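Local structure of ESSB (Geobacillus thermodenitrificans, 2YNQ) at residues Y12-S15 with T16-L20. The protein is an integral membrane component of the type VII secretion system that probably binds copies of itself; this chain is its extracellular domain. Residues are numbered along the deposited sequence; the frame is centred on the assembly and turned at random.
Sequences YIQS and TELFL
Thr16 sits one turn beyond Tyr12, and its backbone N donates to Tyr12 O at 3.1 Å. The hydroxyl of the same threonine also reaches this oxygen, with OG1 2.8 Å from Tyr12 O. It gets there because OG1 lies beside its own backbone N (chi1 -69°), facing back up the helix. The hydroxyl also hydrogen-bonds Glu46 OE2 of helix 41-53. Further along, Glu17 N bonds to Ile13 O at 3.0 Å. Leu18 N meets Gln14 O at 3.1 Å, and Phe19 N meets Ser15 O at 2.8 Å. Together these are the i to i+4 bonds of an alpha-helix, here the later turns of helix 7-19, the first helix of this all-helical extracellular domain. Leu18 and Gln14 run side by side on one face. Leu18 CD1 lies 4.1 Å from Gln14 CG and also packs 3.5 Å from Gln14 O. The leucine side chain also touches Val27 and Thr30 of helix 24-31. Phe19 CB touches Ser15 O at 3.2 Å, but CG is anti to the backbone N (chi1 -176°). The side chain therefore leads away, and it touches Ser49 and Ser50 of helix 41-53. Ser15 is buried, and its OG hydrogen-bonds Glu46 OE1, the other carboxylate oxygen of the residue that Thr16 OG1 meets.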
ATOM      1  N   TYR D  12      13.670  17.573  16.045  1.00 43.32           N
ATOM      2  CA  TYR D  12      12.307  17.705  16.568  1.00 42.46           C
ATOM      3  C   TYR D  12      11.642  19.022  16.180  1.00 42.62           C
ATOM      4  O   TYR D  12      10.464  19.033  15.838  1.00 42.35           O
ATOM      5  CB  TYR D  12      12.280  17.567  18.089  1.00 42.68           C
ATOM      6  CG  TYR D  12      12.608  16.187  18.620  1.00 42.67           C
ATOM      7  CD1 TYR D  12      12.705  15.082  17.769  1.00 42.26           C
ATOM      8  CD2 TYR D  12      12.834  15.992  19.978  1.00 43.36           C
ATOM      9  CE1 TYR D  12      13.015  13.825  18.261  1.00 43.12           C
ATOM     10  CE2 TYR D  12      13.136  14.744  20.483  1.00 44.92           C
ATOM     11  CZ  TYR D  12      13.223  13.664  19.621  1.00 45.74           C
ATOM     12  OH  TYR D  12      13.517  12.424  20.133  1.00 48.98           O
ATOM     13  N   ILE D  13      12.395  20.122  16.247  1.00 43.05           N
ATOM     14  CA  ILE D  13      11.879  21.421  15.869  1.00 43.34           C
ATOM     15  C   ILE D  13      11.672  21.394  14.364  1.00 43.11           C
ATOM     16  O   ILE D  13      10.625  21.805  13.857  1.00 42.89           O
ATOM     17  CB  ILE D  13      12.846  22.577  16.274  1.00 44.47           C
ATOM     18  CG1 ILE D  13      12.938  22.734  17.802  1.00 45.34           C
ATOM     19  CG2 ILE D  13      12.499  23.888  15.563  1.00 43.85           C
ATOM     20  CD1 ILE D  13      11.594  23.007  18.540  1.00 47.60           C
ATOM     21  N   GLN D  14      12.666  20.878  13.657  1.00 43.18           N
ATOM     22  CA  GLN D  14      12.590  20.789  12.205  1.00 43.89           C
ATOM     23  C   GLN D  14      11.426  19.914  11.698  1.00 42.04           C
ATOM     24  O   GLN D  14      10.732  20.294  10.755  1.00 41.94           O
ATOM     25  CB  GLN D  14      13.934  20.345  11.634  1.00 44.60           C
ATOM     26  CG  GLN D  14      13.968  20.210  10.125  1.00 50.15           C
ATOM     27  CD  GLN D  14      15.353  19.773   9.625  1.00 58.02           C
ATOM     28  OE1 GLN D  14      16.388  20.281  10.105  1.00 61.48           O
ATOM     29  NE2 GLN D  14      15.381  18.818   8.676  1.00 57.52           N
ATOM     30  N   SER D  15      11.186  18.773  12.339  1.00 40.91           N
ATOM     31  CA  SER D  15      10.077  17.917  11.920  1.00 40.20           C
ATOM     32  C   SER D  15       8.725  18.547  12.238  1.00 39.41           C
ATOM     33  O   SER D  15       7.749  18.308  11.518  1.00 39.32           O
ATOM     34  CB  SER D  15      10.178  16.501  12.508  1.00 40.08           C
ATOM     35  OG  SER D  15       9.912  16.486  13.887  1.00 41.47           O
ATOM     36  N   THR D  16       8.678  19.341  13.309  1.00 38.28           N
ATOM     37  CA  THR D  16       7.479  20.038  13.678  1.00 37.46           C
ATOM     38  C   THR D  16       7.180  21.064  12.594  1.00 38.19           C
ATOM     39  O   THR D  16       6.048  21.142  12.108  1.00 38.77           O
ATOM     40  CB  THR D  16       7.631  20.703  15.043  1.00 38.07           C
ATOM     41  OG1 THR D  16       7.699  19.681  16.038  1.00 37.08           O
ATOM     42  CG2 THR D  16       6.447  21.617  15.354  1.00 36.29           C
ATOM     43  N   GLU D  17       8.196  21.819  12.182  1.00 37.63           N
ATOM     44  CA  GLU D  17       8.011  22.806  11.136  1.00 37.82           C
ATOM     45  C   GLU D  17       7.497  22.185   9.825  1.00 37.26           C
ATOM     46  O   GLU D  17       6.697  22.788   9.110  1.00 36.93           O
ATOM     47  CB  GLU D  17       9.308  23.598  10.915  1.00 38.00           C
ATOM     48  CG  GLU D  17       9.276  24.535   9.715  1.00 40.12           C
ATOM     49  CD  GLU D  17      10.469  25.496   9.651  1.00 44.83           C
ATOM     50  OE1 GLU D  17      11.269  25.566  10.619  1.00 45.73           O
ATOM     51  OE2 GLU D  17      10.594  26.196   8.631  1.00 45.68           O
ATOM     52  N   LEU D  18       7.978  20.991   9.502  1.00 37.18           N
ATOM     53  CA  LEU D  18       7.590  20.333   8.250  1.00 37.18           C
ATOM     54  C   LEU D  18       6.210  19.707   8.392  1.00 36.73           C
ATOM     55  O   LEU D  18       5.381  19.826   7.490  1.00 36.97           O
ATOM     56  CB  LEU D  18       8.626  19.296   7.826  1.00 37.08           C
ATOM     57  CG  LEU D  18      10.013  19.862   7.509  1.00 38.21           C
ATOM     58  CD1 LEU D  18      11.008  18.733   7.675  1.00 38.07           C
ATOM     59  CD2 LEU D  18      10.108  20.486   6.102  1.00 34.85           C
ATOM     60  N   PHE D  19       5.949  19.114   9.551  1.00 35.94           N
ATOM     61  CA  PHE D  19       4.659  18.491   9.795  1.00 36.41           C
ATOM     62  C   PHE D  19       3.496  19.461   9.761  1.00 37.86           C
ATOM     63  O   PHE D  19       2.445  19.174   9.159  1.00 38.26           O
ATOM     64  CB  PHE D  19       4.643  17.738  11.113  1.00 36.05           C
ATOM     65  CG  PHE D  19       3.364  17.014  11.350  1.00 35.50           C
ATOM     66  CD1 PHE D  19       3.087  15.824  10.652  1.00 33.09           C
ATOM     67  CD2 PHE D  19       2.420  17.523  12.248  1.00 33.19           C
ATOM     68  CE1 PHE D  19       1.898  15.160  10.845  1.00 32.97           C
ATOM     69  CE2 PHE D  19       1.214  16.865  12.444  1.00 34.21           C
ATOM     70  CZ  PHE D  19       0.949  15.672  11.747  1.00 33.28           C
ATOM     71  N   LEU D  20       3.680  20.615  10.406  1.00 38.97           N
ATOM     72  CA  LEU D  20       2.654  21.656  10.447  1.00 39.62           C
ATOM     73  C   LEU D  20       2.288  22.172   9.054  1.00 40.45           C
ATOM     74  O   LEU D  20       1.267  22.839   8.895  1.00 40.40           O
ATOM     75  CB  LEU D  20       3.104  22.797  11.352  1.00 40.38           C
ATOM     76  CG  LEU D  20       3.051  22.436  12.831  1.00 40.61           C
ATOM     77  CD1 LEU D  20       3.491  23.599  13.678  1.00 41.17           C
ATOM     78  CD2 LEU D  20       1.648  22.014  13.195  1.00 41.83           C
TER